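Local coordinates for protein putative phosphomannomutase (Thermus thermophilus, PDB 1TUO) that probably interconverts sugar phosphates by shifting a phosphate group between two positions of the sugar, as a magnesium-dependent member of the phosphohexose mutase family, at residues 32-37 and 142-147; 105-110 and 117-122; 177-182 and 241-246; 285-290 and 327-332. All blocks are in the same frame, centred on the assembly; numbering follows the deposited sequence.

Contact 1. Residues 32-37 and 142-147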
loop_
_atom_site.group_PDB
_atom_site.type_symbol
_atom_site.label_atom_id
_atom_site.label_comp_id
_atom_site.label_asym_id
_atom_site.label_seq_id
_atom_site.Cartn_x
_atom_site.Cartn_y
_atom_site.Cartn_z
ATOM N N LEU A 32 16.953 16.842 4.642
ATOM C CA LEU A 32 15.831 17.145 3.761
ATOM C C LEU A 32 16.224 18.160 2.675
ATOM O O LEU A 32 15.862 18.041 1.516
ATOM C CB LEU A 32 14.696 17.703 4.627
ATOM C CG LEU A 32 13.390 17.920 3.861
ATOM C CD1 LEU A 32 13.366 19.254 3.109
ATOM C CD2 LEU A 32 13.107 16.833 2.822
ATOM N N HIS A 33 16.963 19.210 3.094
ATOM C CA HIS A 33 17.382 20.224 2.127
ATOM C C HIS A 33 18.419 19.682 1.135
ATOM O O HIS A 33 18.486 20.077 -0.022
ATOM C CB HIS A 33 17.967 21.411 2.899
ATOM C CG HIS A 33 16.854 22.332 3.333
ATOM N ND1 HIS A 33 16.058 22.992 2.460
ATOM C CD2 HIS A 33 16.416 22.622 4.635
ATOM C CE1 HIS A 33 15.163 23.658 3.211
ATOM N NE2 HIS A 33 15.351 23.457 4.518
ATOM N N ARG A 34 19.246 18.727 1.552
ATOM C CA ARG A 34 20.211 18.134 0.638
ATOM C C ARG A 34 19.428 17.307 -0.383
ATOM O O ARG A 34 19.735 17.313 -1.579
ATOM C CB ARG A 34 21.190 17.237 1.398
ATOM C CG ARG A 34 22.153 17.996 2.294
ATOM C CD ARG A 34 22.965 17.044 3.165
ATOM N NE ARG A 34 23.806 16.139 2.387
ATOM C CZ ARG A 34 24.412 15.068 2.888
ATOM N NH1 ARG A 34 24.267 14.764 4.174
ATOM N NH2 ARG A 34 25.165 14.301 2.106
ATOM N N LEU A 35 18.400 16.610 0.091
ATOM C CA LEU A 35 17.587 15.794 -0.807
ATOM C C LEU A 35 16.809 16.698 -1.766
ATOM O O LEU A 35 16.667 16.377 -2.950
ATOM C CB LEU A 35 16.614 14.920 -0.011
ATOM C CG LEU A 35 15.711 13.990 -0.830
ATOM C CD1 LEU A 35 16.557 13.105 -1.740
ATOM C CD2 LEU A 35 14.875 13.138 0.111
ATOM N N ALA A 36 16.321 17.828 -1.260
ATOM C CA ALA A 36 15.564 18.763 -2.089
ATOM C C ALA A 36 16.431 19.271 -3.233
ATOM O O ALA A 36 15.979 19.358 -4.374
ATOM C CB ALA A 36 15.066 19.931 -1.253
ATOM N N GLU A 37 17.680 19.602 -2.922
ATOM C CA GLU A 37 18.609 20.093 -3.935
ATOM C C GLU A 37 18.830 19.038 -5.015
ATOM O O GLU A 37 18.847 19.349 -6.209
ATOM C CB GLU A 37 19.954 20.450 -3.293
ATOM C CG GLU A 37 20.925 21.137 -4.246
ATOM C CD GLU A 37 20.548 22.580 -4.536
ATOM O OE1 GLU A 37 21.081 23.146 -5.513
ATOM O OE2 GLU A 37 19.733 23.157 -3.783
ATOM N N GLU A 142 26.992 17.407 -0.689
ATOM C CA GLU A 142 27.511 17.194 0.657
ATOM C C GLU A 142 26.877 18.197 1.599
ATOM O O GLU A 142 26.618 17.902 2.767
ATOM C CB GLU A 142 29.031 17.363 0.675
ATOM C CG GLU A 142 29.775 16.265 -0.054
ATOM C CD GLU A 142 29.520 14.903 0.558
ATOM O OE1 GLU A 142 29.902 14.698 1.730
ATOM O OE2 GLU A 142 28.933 14.041 -0.130
ATOM N N GLU A 143 26.614 19.385 1.073
ATOM C CA GLU A 143 26.028 20.453 1.858
ATOM C C GLU A 143 24.961 21.185 1.056
ATOM O O GLU A 143 25.061 21.309 -0.168
ATOM C CB GLU A 143 27.136 21.419 2.280
ATOM C CG GLU A 143 26.722 22.470 3.278
ATOM C CD GLU A 143 28.135 22.808 3.694
ATOM O OE1 GLU A 143 28.934 22.163 4.372
ATOM O OE2 GLU A 143 28.466 23.756 2.997
ATOM N N ALA A 144 23.938 21.667 1.753
ATOM C CA ALA A 144 22.851 22.393 1.111
ATOM C C ALA A 144 22.364 23.533 1.999
ATOM O O ALA A 144 22.650 23.573 3.194
ATOM C CB ALA A 144 21.700 21.442 0.795
ATOM N N ARG A 145 21.628 24.460 1.398
ATOM C CA ARG A 145 21.093 25.602 2.117
ATOM C C ARG A 145 19.578 25.494 2.249
ATOM O O ARG A 145 18.909 24.813 1.483
ATOM C CB ARG A 145 21.459 26.869 1.343
ATOM C CG ARG A 145 22.756 26.711 0.550
ATOM C CD ARG A 145 22.866 27.736 -0.585
ATOM N NE ARG A 145 24.272 28.019 -0.889
ATOM C CZ ARG A 145 24.528 29.034 -1.736
ATOM N NH1 ARG A 145 23.349 29.465 -2.150
ATOM N NH2 ARG A 145 25.649 29.532 -2.264
ATOM N N ALA A 146 19.020 26.157 3.258
ATOM C CA ALA A 146 17.578 26.114 3.492
ATOM C C ALA A 146 16.879 27.141 2.605
ATOM O O ALA A 146 16.285 28.105 3.089
ATOM C CB ALA A 146 17.272 26.384 4.965
ATOM N N LEU A 147 16.961 26.910 1.299
ATOM C CA LEU A 147 16.365 27.785 0.298
ATOM C C LEU A 147 14.842 27.852 0.412
ATOM O O LEU A 147 14.187 26.847 0.683
ATOM C CB LEU A 147 16.762 27.293 -1.094
ATOM C CG LEU A 147 16.323 28.109 -2.309
ATOM C CD1 LEU A 147 16.860 29.533 -2.210
ATOM C CD2 LEU A 147 16.836 27.420 -3.569
#
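E142 meets R34 with its main chain: its carbonyl O lies 3.3 Å from R34 NE, over one face of the guanidinium and offset toward its rim. The angle is too poor for a hydrogen bond. R34 NE bonds P141 O and NH1 bonds A10 O, which fixes the plane across which E142 passes, while E142 O takes a bond from S9 OG. E142 OE2 stays 4.4 Å from R34 NH2, too far for a salt bridge, so any attraction is probably weak. CB of E143 points away from the helix, but that of A144 points toward it and fits between H33 and R34: A144 CB is 3.6 Å from R34 CA, equally near H33 O, and 3.8 Å from R34 CG. R145 turns its CB outward and offers its backbone O, 3.5 Å from H33 ND1, obliquely to the ring; that nitrogen is hydrogen-bonded to H71 ND1. A146 then carries its CA over the centre of the imidazole face, a CH-pi contact 3.5 Å from the centroid and 11° off the normal. H33 presents this face with CG anti to its carbonyl carbon (chi1 -85°). A146 is also the centre of an inverse gamma turn, in which L147 N bonds weakly back to R145 O. Residues 142-147 thus lie on helix 29-45 by methyl packing, CH-pi and a carbonyl over a guanidinium, while the polar tie to this loop is made one residue earlier, by R34 NE to P141 O; H33 ND1 and R34 NH1 are engaged by H71 and A10.

Contact 2. Residues 105-110 and 117-122; sequences MLTASH and GVKFKD
M105 and K119 form a hydrogen-bonded antiparallel pair, M105 N to K119 O at 2.8 Å and K119 N to M105 O at 2.9 Å, and L106 with V118 is the non-hydrogen-bonded pair beside it. T107 N continues the pairing to G117 O at 3.0 Å, but the donor sits 39° out of the carbonyl plane as the strand gives way to loop. L106 and V118 lie side by side on one face, L106 CD1 3.8 Å from V118 CG2. On the face of M105, the extended K119 chain runs past the loop, its CD 4.1 Å from T107 CG2 and its NZ 3.9 Å from S109 CB. T107 OG1, anti to its own N (chi1 -174°), accepts from S109 N at 2.9 Å, an ST turn, and also bonds D56. S109 OG meets D249 and D251; the TASH sequence matches the family's active-site serine loop, so S109 is probably the phosphorylated serine. Within the domain I sheet, strand 102-106 also pairs with 50-55, and 115-122 also with 19-22; helices 29-45 and 61-75 cover the face of L106 and V118, and helix 88-97 packs on M105.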
loop_
_atom_site.group_PDB
_atom_site.type_symbol
_atom_site.label_atom_id
_atom_site.label_comp_id
_atom_site.label_asym_id
_atom_site.label_seq_id
_atom_site.Cartn_x
_atom_site.Cartn_y
_atom_site.Cartn_z
ATOM N N MET A 105 6.360 12.758 -1.537
ATOM C CA MET A 105 5.479 12.528 -0.401
ATOM C C MET A 105 6.280 12.287 0.877
ATOM O O MET A 105 7.139 11.418 0.948
ATOM C CB MET A 105 4.612 11.307 -0.710
ATOM C CG MET A 105 3.686 10.937 0.451
ATOM S SD MET A 105 2.250 12.014 0.547
ATOM C CE MET A 105 1.582 11.396 2.099
ATOM N N LEU A 106 5.977 13.087 1.894
ATOM C CA LEU A 106 6.639 12.947 3.184
ATOM C C LEU A 106 5.838 11.904 3.956
ATOM O O LEU A 106 4.721 12.166 4.422
ATOM C CB LEU A 106 6.650 14.281 3.943
ATOM C CG LEU A 106 7.800 15.258 3.652
ATOM C CD1 LEU A 106 9.112 14.671 4.179
ATOM C CD2 LEU A 106 7.894 15.544 2.149
ATOM N N THR A 107 6.408 10.709 4.060
ATOM C CA THR A 107 5.760 9.617 4.760
ATOM C C THR A 107 6.732 8.473 4.991
ATOM O O THR A 107 7.762 8.377 4.321
ATOM C CB THR A 107 4.551 9.071 3.944
ATOM O OG1 THR A 107 3.841 8.101 4.720
ATOM C CG2 THR A 107 5.028 8.401 2.656
ATOM N N ALA A 108 6.398 7.633 5.966
ATOM C CA ALA A 108 7.163 6.437 6.283
ATOM C C ALA A 108 6.128 5.309 6.302
ATOM O O ALA A 108 6.315 4.259 6.923
ATOM C CB ALA A 108 7.865 6.565 7.631
ATOM N N SER A 109 5.010 5.575 5.628
ATOM C CA SER A 109 3.933 4.607 5.445
ATOM C C SER A 109 3.452 3.864 6.694
ATOM O O SER A 109 2.804 4.445 7.556
ATOM C CB SER A 109 4.379 3.608 4.362
ATOM O OG SER A 109 3.333 2.743 3.943
ATOM N N HIS A 110 3.779 2.581 6.782
ATOM C CA HIS A 110 3.344 1.740 7.899
ATOM C C HIS A 110 4.391 1.557 8.995
ATOM O O HIS A 110 4.181 0.790 9.931
ATOM C CB HIS A 110 2.965 0.369 7.352
ATOM C CG HIS A 110 4.115 -0.350 6.724
ATOM N ND1 HIS A 110 4.938 -1.199 7.431
ATOM C CD2 HIS A 110 4.626 -0.289 5.471
ATOM C CE1 HIS A 110 5.906 -1.630 6.642
ATOM N NE2 HIS A 110 5.740 -1.092 5.447
ATOM N N GLY A 117 10.238 9.851 5.852
ATOM C CA GLY A 117 11.017 9.645 4.653
ATOM C C GLY A 117 10.388 10.421 3.533
ATOM O O GLY A 117 9.376 11.091 3.729
ATOM N N VAL A 118 11.010 10.351 2.367
ATOM C CA VAL A 118 10.481 11.028 1.201
ATOM C C VAL A 118 10.327 9.975 0.116
ATOM O O VAL A 118 11.266 9.241 -0.191
ATOM C CB VAL A 118 11.421 12.146 0.706
ATOM C CG1 VAL A 118 10.769 12.876 -0.470
ATOM C CG2 VAL A 118 11.711 13.133 1.839
ATOM N N LYS A 119 9.123 9.874 -0.429
ATOM C CA LYS A 119 8.843 8.917 -1.492
ATOM C C LYS A 119 8.470 9.707 -2.745
ATOM O O LYS A 119 7.510 10.483 -2.740
ATOM C CB LYS A 119 7.703 7.988 -1.081
ATOM C CG LYS A 119 8.096 6.994 0.012
ATOM C CD LYS A 119 7.059 5.892 0.147
ATOM C CE LYS A 119 7.540 4.779 1.055
ATOM N NZ LYS A 119 6.526 3.694 1.155
ATOM N N PHE A 120 9.230 9.486 -3.811
ATOM C CA PHE A 120 9.041 10.195 -5.075
ATOM C C PHE A 120 8.135 9.462 -6.056
ATOM O O PHE A 120 8.148 8.233 -6.140
ATOM C CB PHE A 120 10.405 10.439 -5.734
ATOM C CG PHE A 120 11.318 11.318 -4.924
ATOM C CD1 PHE A 120 11.043 12.672 -4.773
ATOM C CD2 PHE A 120 12.444 10.787 -4.301
ATOM C CE1 PHE A 120 11.875 13.498 -4.011
ATOM C CE2 PHE A 120 13.288 11.612 -3.531
ATOM C CZ PHE A 120 12.999 12.966 -3.391
ATOM N N LYS A 121 7.364 10.243 -6.802
ATOM C CA LYS A 121 6.429 9.714 -7.791
ATOM C C LYS A 121 6.779 10.345 -9.133
ATOM O O LYS A 121 7.187 11.504 -9.175
ATOM C CB LYS A 121 4.996 10.122 -7.438
ATOM C CG LYS A 121 4.598 9.908 -5.978
ATOM C CD LYS A 121 4.750 8.451 -5.570
ATOM C CE LYS A 121 4.272 8.228 -4.137
ATOM N NZ LYS A 121 4.422 6.807 -3.744
ATOM N N ASP A 122 6.622 9.606 -10.227
ATOM C CA ASP A 122 6.905 10.211 -11.520
ATOM C C ASP A 122 5.608 10.721 -12.145
ATOM O O ASP A 122 4.545 10.655 -11.527
ATOM C CB ASP A 122 7.654 9.234 -12.448
ATOM C CG ASP A 122 6.843 8.016 -12.825
ATOM O OD1 ASP A 122 7.469 7.037 -13.292
ATOM O OD2 ASP A 122 5.598 8.026 -12.683
#

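Contact 3. Residues 177-182 and 241-246; sequences SGVLYH and PPSFAV
Y181 turns both its backbone N and its O to strand 244-246: the N reaches F244 O at 2.9 Å in an almost straight bond (177°), and the O receives V246 N at 2.8 Å, so the two bonds straddle A245. This is parallel pairing, with L180 beside F244, Y181 beside A245 and H182 beside V246. On one face L180 CD1 sits over the F244 ring, 3.9 Å from its centroid and offset toward the rim, a CH-pi contact; the same methyl lies 4.1 Å from V246 CG2. F244 brings its ring to that methyl with CG between its backbone N and carbonyl carbon (chi1 67°). On the other face the CB atoms of Y181 and A245 touch at 3.5 Å, and F244 O lies at the edge of the tyrosine ring, in its plane. Toward the start of the strands the pairing fades: F244 N to V179 O is weak at 3.4 Å. There P242, preceded by a cis peptide, lays its CG 3.6 Å from S177 OG. Residues just outside the two segments hold the polar tips, Y181 OH bonding E239 and H182 NE2 bonding T248. In the domain II sheet strand 180-183 lies between 206-209 and 244-248, and the latter pairs antiparallel with 255-259; helix 230-236 covers Y181 and A245, while helix 348-362 packs against L180, F244 and V246.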
loop_
_atom_site.group_PDB
_atom_site.type_symbol
_atom_site.label_atom_id
_atom_site.label_comp_id
_atom_site.label_asym_id
_atom_site.label_seq_id
_atom_site.Cartn_x
_atom_site.Cartn_y
_atom_site.Cartn_z
ATOM N N SER A 177 -25.892 -3.406 2.638
ATOM C CA SER A 177 -26.846 -3.427 3.742
ATOM C C SER A 177 -26.243 -3.422 5.143
ATOM O O SER A 177 -26.963 -3.571 6.131
ATOM C CB SER A 177 -27.763 -4.646 3.591
ATOM O OG SER A 177 -27.008 -5.845 3.514
ATOM N N GLY A 178 -24.932 -3.246 5.240
ATOM C CA GLY A 178 -24.313 -3.234 6.553
ATOM C C GLY A 178 -23.743 -1.886 6.945
ATOM O O GLY A 178 -24.173 -0.836 6.456
ATOM N N VAL A 179 -22.770 -1.924 7.843
ATOM C CA VAL A 179 -22.095 -0.725 8.310
ATOM C C VAL A 179 -20.611 -0.927 8.048
ATOM O O VAL A 179 -20.094 -2.032 8.207
ATOM C CB VAL A 179 -22.302 -0.508 9.823
ATOM C CG1 VAL A 179 -21.912 -1.756 10.583
ATOM C CG2 VAL A 179 -21.468 0.665 10.301
ATOM N N LEU A 180 -19.933 0.131 7.625
ATOM C CA LEU A 180 -18.505 0.034 7.375
ATOM C C LEU A 180 -17.746 0.741 8.490
ATOM O O LEU A 180 -17.968 1.921 8.756
ATOM C CB LEU A 180 -18.142 0.666 6.027
ATOM C CG LEU A 180 -16.648 0.650 5.667
ATOM C CD1 LEU A 180 -16.157 -0.782 5.528
ATOM C CD2 LEU A 180 -16.418 1.411 4.371
ATOM N N TYR A 181 -16.874 0.002 9.164
ATOM C CA TYR A 181 -16.060 0.585 10.214
ATOM C C TYR A 181 -14.750 0.948 9.537
ATOM O O TYR A 181 -14.219 0.160 8.747
ATOM C CB TYR A 181 -15.801 -0.424 11.339
ATOM C CG TYR A 181 -17.018 -0.723 12.185
ATOM C CD1 TYR A 181 -17.979 -1.638 11.763
ATOM C CD2 TYR A 181 -17.214 -0.076 13.404
ATOM C CE1 TYR A 181 -19.111 -1.904 12.537
ATOM C CE2 TYR A 181 -18.341 -0.331 14.187
ATOM C CZ TYR A 181 -19.284 -1.247 13.747
ATOM O OH TYR A 181 -20.397 -1.510 14.524
ATOM N N HIS A 182 -14.256 2.151 9.815
ATOM C CA HIS A 182 -13.000 2.597 9.233
ATOM C C HIS A 182 -12.031 3.022 10.318
ATOM O O HIS A 182 -12.181 4.088 10.920
ATOM C CB HIS A 182 -13.205 3.777 8.281
ATOM C CG HIS A 182 -11.930 4.283 7.676
ATOM N ND1 HIS A 182 -11.825 5.520 7.077
ATOM C CD2 HIS A 182 -10.704 3.713 7.578
ATOM C CE1 HIS A 182 -10.590 5.691 6.637
ATOM N NE2 HIS A 182 -9.890 4.609 6.927
ATOM N N PRO A 241 -22.452 -10.011 9.849
ATOM C CA PRO A 241 -22.359 -9.772 8.407
ATOM C C PRO A 241 -23.564 -8.979 7.906
ATOM O O PRO A 241 -24.652 -9.064 8.476
ATOM C CB PRO A 241 -22.320 -11.184 7.829
ATOM C CG PRO A 241 -21.624 -11.962 8.903
ATOM C CD PRO A 241 -22.290 -11.443 10.152
ATOM N N PRO A 242 -23.393 -8.219 6.815
ATOM C CA PRO A 242 -22.156 -8.073 6.044
ATOM C C PRO A 242 -21.257 -6.928 6.511
ATOM O O PRO A 242 -20.394 -6.471 5.764
ATOM C CB PRO A 242 -22.673 -7.845 4.635
ATOM C CG PRO A 242 -23.857 -6.963 4.895
ATOM C CD PRO A 242 -24.531 -7.627 6.085
ATOM N N SER A 243 -21.461 -6.457 7.733
ATOM C CA SER A 243 -20.645 -5.366 8.257
ATOM C C SER A 243 -19.202 -5.812 8.439
ATOM O O SER A 243 -18.932 -6.977 8.728
ATOM C CB SER A 243 -21.201 -4.882 9.596
ATOM O OG SER A 243 -22.492 -4.321 9.427
ATOM N N PHE A 244 -18.272 -4.878 8.258
ATOM C CA PHE A 244 -16.867 -5.193 8.425
ATOM C C PHE A 244 -16.052 -3.928 8.602
ATOM O O PHE A 244 -16.550 -2.816 8.425
ATOM C CB PHE A 244 -16.340 -6.011 7.236
ATOM C CG PHE A 244 -16.295 -5.260 5.932
ATOM C CD1 PHE A 244 -15.093 -4.745 5.449
ATOM C CD2 PHE A 244 -17.444 -5.102 5.164
ATOM C CE1 PHE A 244 -15.034 -4.090 4.220
ATOM C CE2 PHE A 244 -17.397 -4.447 3.936
ATOM C CZ PHE A 244 -16.191 -3.941 3.459
ATOM N N ALA A 245 -14.794 -4.100 8.968
ATOM C CA ALA A 245 -13.934 -2.952 9.170
ATOM C C ALA A 245 -12.760 -2.955 8.216
ATOM O O ALA A 245 -12.235 -4.010 7.881
ATOM C CB ALA A 245 -13.416 -2.939 10.603
ATOM N N VAL A 246 -12.381 -1.764 7.761
ATOM C CA VAL A 246 -11.196 -1.621 6.927
ATOM C C VAL A 246 -10.272 -0.761 7.768
ATOM O O VAL A 246 -10.713 0.210 8.384
ATOM C CB VAL A 246 -11.465 -0.904 5.581
ATOM C CG1 VAL A 246 -12.198 -1.842 4.642
ATOM C CG2 VAL A 246 -12.256 0.370 5.800
#

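Contact 4. Residues 285-290 and 327-332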
loop_
_atom_site.group_PDB
_atom_site.type_symbol
_atom_site.label_atom_id
_atom_site.label_comp_id
_atom_site.label_asym_id
_atom_site.label_seq_id
_atom_site.Cartn_x
_atom_site.Cartn_y
_atom_site.Cartn_z
ATOM N N GLY A 285 -7.094 -9.517 -18.831
ATOM C CA GLY A 285 -5.680 -9.211 -18.764
ATOM C C GLY A 285 -5.031 -10.106 -17.728
ATOM O O GLY A 285 -5.529 -11.189 -17.434
ATOM N N ARG A 286 -3.924 -9.653 -17.162
ATOM C CA ARG A 286 -3.221 -10.449 -16.169
ATOM C C ARG A 286 -3.212 -9.795 -14.794
ATOM O O ARG A 286 -3.457 -8.598 -14.653
ATOM C CB ARG A 286 -1.785 -10.682 -16.635
ATOM C CG ARG A 286 -1.108 -9.394 -17.046
ATOM C CD ARG A 286 0.266 -9.600 -17.667
ATOM N NE ARG A 286 0.813 -8.312 -18.083
ATOM C CZ ARG A 286 2.021 -7.861 -17.761
ATOM N NH1 ARG A 286 2.841 -8.593 -17.012
ATOM N NH2 ARG A 286 2.403 -6.665 -18.178
ATOM N N ALA A 287 -2.951 -10.609 -13.781
ATOM C CA ALA A 287 -2.856 -10.132 -12.413
ATOM C C ALA A 287 -1.360 -10.145 -12.127
ATOM O O ALA A 287 -0.653 -11.051 -12.572
ATOM C CB ALA A 287 -3.585 -11.088 -11.468
ATOM N N VAL A 288 -0.872 -9.145 -11.399
ATOM C CA VAL A 288 0.547 -9.075 -11.073
ATOM C C VAL A 288 0.693 -9.196 -9.559
ATOM O O VAL A 288 -0.050 -8.569 -8.813
ATOM C CB VAL A 288 1.163 -7.740 -11.549
ATOM C CG1 VAL A 288 2.682 -7.782 -11.400
ATOM C CG2 VAL A 288 0.758 -7.471 -12.997
ATOM N N LYS A 289 1.638 -10.020 -9.115
ATOM C CA LYS A 289 1.854 -10.232 -7.682
ATOM C C LYS A 289 3.333 -10.367 -7.367
ATOM O O LYS A 289 4.103 -10.853 -8.194
ATOM C CB LYS A 289 1.137 -11.510 -7.224
ATOM C CG LYS A 289 1.539 -12.757 -8.022
ATOM C CD LYS A 289 1.114 -14.069 -7.348
ATOM C CE LYS A 289 2.285 -14.717 -6.608
ATOM N NZ LYS A 289 1.990 -16.103 -6.117
ATOM N N ASN A 290 3.751 -9.937 -6.179
ATOM C CA ASN A 290 5.157 -10.111 -5.852
ATOM C C ASN A 290 5.372 -11.544 -5.366
ATOM O O ASN A 290 4.415 -12.301 -5.167
ATOM C CB ASN A 290 5.661 -9.068 -4.830
ATOM C CG ASN A 290 5.208 -9.334 -3.399
ATOM O OD1 ASN A 290 4.932 -10.469 -3.003
ATOM N ND2 ASN A 290 5.176 -8.270 -2.599
ATOM N N CYS A 327 -2.942 -5.288 -17.680
ATOM C CA CYS A 327 -3.192 -5.836 -16.343
ATOM C C CYS A 327 -4.544 -5.367 -15.796
ATOM O O CYS A 327 -5.083 -4.355 -16.255
ATOM C CB CYS A 327 -2.097 -5.378 -15.371
ATOM S SG CYS A 327 -0.389 -5.687 -15.871
ATOM N N PHE A 328 -5.101 -6.094 -14.825
ATOM C CA PHE A 328 -6.365 -5.666 -14.225
ATOM C C PHE A 328 -6.272 -5.544 -12.705
ATOM O O PHE A 328 -7.193 -5.065 -12.053
ATOM C CB PHE A 328 -7.543 -6.577 -14.635
ATOM C CG PHE A 328 -7.548 -7.936 -13.985
ATOM C CD1 PHE A 328 -6.780 -8.975 -14.498
ATOM C CD2 PHE A 328 -8.359 -8.186 -12.880
ATOM C CE1 PHE A 328 -6.822 -10.252 -13.920
ATOM C CE2 PHE A 328 -8.408 -9.447 -12.297
ATOM C CZ PHE A 328 -7.642 -10.484 -12.816
ATOM N N ILE A 329 -5.144 -5.964 -12.146
ATOM C CA ILE A 329 -4.936 -5.852 -10.705
ATOM C C ILE A 329 -3.486 -6.186 -10.372
ATOM O O ILE A 329 -2.841 -6.951 -11.084
ATOM C CB ILE A 329 -5.887 -6.795 -9.921
ATOM C CG1 ILE A 329 -5.956 -6.364 -8.453
ATOM C CG2 ILE A 329 -5.406 -8.237 -10.027
ATOM C CD1 ILE A 329 -7.029 -7.104 -7.651
ATOM N N GLY A 330 -2.967 -5.589 -9.304
ATOM C CA GLY A 330 -1.594 -5.859 -8.901
ATOM C C GLY A 330 -1.530 -5.823 -7.389
ATOM O O GLY A 330 -2.084 -4.920 -6.771
ATOM N N GLY A 331 -0.859 -6.785 -6.772
ATOM C CA GLY A 331 -0.831 -6.753 -5.322
ATOM C C GLY A 331 0.401 -7.302 -4.646
ATOM O O GLY A 331 1.197 -8.034 -5.238
ATOM N N GLU A 332 0.541 -6.927 -3.380
ATOM C CA GLU A 332 1.652 -7.364 -2.554
ATOM C C GLU A 332 1.113 -8.098 -1.331
ATOM O O GLU A 332 -0.071 -8.010 -1.011
ATOM C CB GLU A 332 2.468 -6.160 -2.104
ATOM C CG GLU A 332 3.101 -5.385 -3.234
ATOM C CD GLU A 332 3.834 -4.167 -2.731
ATOM O OE1 GLU A 332 4.825 -3.761 -3.369
ATOM O OE2 GLU A 332 3.407 -3.614 -1.696
HETATM O O HOH W 1 6.135 -5.931 -4.370
#
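R286 meets C327 SG with CG and with the guanidinium end. CB points to the face of the sheet that also carries C327 and V288, and chi1 of 50° sets R286 CG between the backbone N and carbonyl carbon, 4.0 Å from C327 SG. The chain then runs extended to R286 NE, 3.6 Å from C327 SG; CZ and NH2 follow slightly farther off. The sulfur thus lies over one guanidinium face, 3.4 Å above the plane and offset toward the rim. At the tip NH2 forms a salt bridge with E321 and NH1 bonds T309 OG1, which fixes the group's rotation over the thiol. V288 CG2 touches C327 SG at 3.6 Å. On the opposite face A287 CB packs 3.7 Å from I329 CG2, a branch that also covers one face of the F328 ring. Main-chain bonds join the strands: F328 N to R286 O, V288 N to I329 O, and G331 N to V288 O, the last at 2.8 Å. The chain turns a corner at F328, which interrupts the regular pairing: R286 pairs with C327, but V288 with G330. At the far end a water joins N290 ND2, from which it accepts, to E332 OE1, to which it donates. N290 is further held by A292 and E333, and E332 OE2 by a salt bridge to R346. Parallel central strands, with 286-290 also pairing with 308-311, are characteristic of the alpha/beta/alpha layout of domain III, and the GEESG sequence that starts at G331 and E332 is consistent with the sugar-recognition loop of phosphohexose mutases.

Overall arrangement
From the N terminus, helix 29-45 opens the loop that contact 1 closes about a hundred residues later, where the chain leaves helix 130-138 for strand 152-154. Contact 2, a short hairpin, is nested inside that loop. The two touch: L35 CD2 of contact 1 packs on V118 CG2 of contact 2, so helix and sheet of domain I meet there. Contact 3 follows in series and joins parallel strands 180-183 and 244-248 of domain II; contact 4 then joins 286-290 and 327-331 of domain III. None of these loops cross. Contacts 2 and 4 approach to about 8 Å between nearest atoms without touching, whereas the centres of contacts 1 and 3 lie about 46 Å apart.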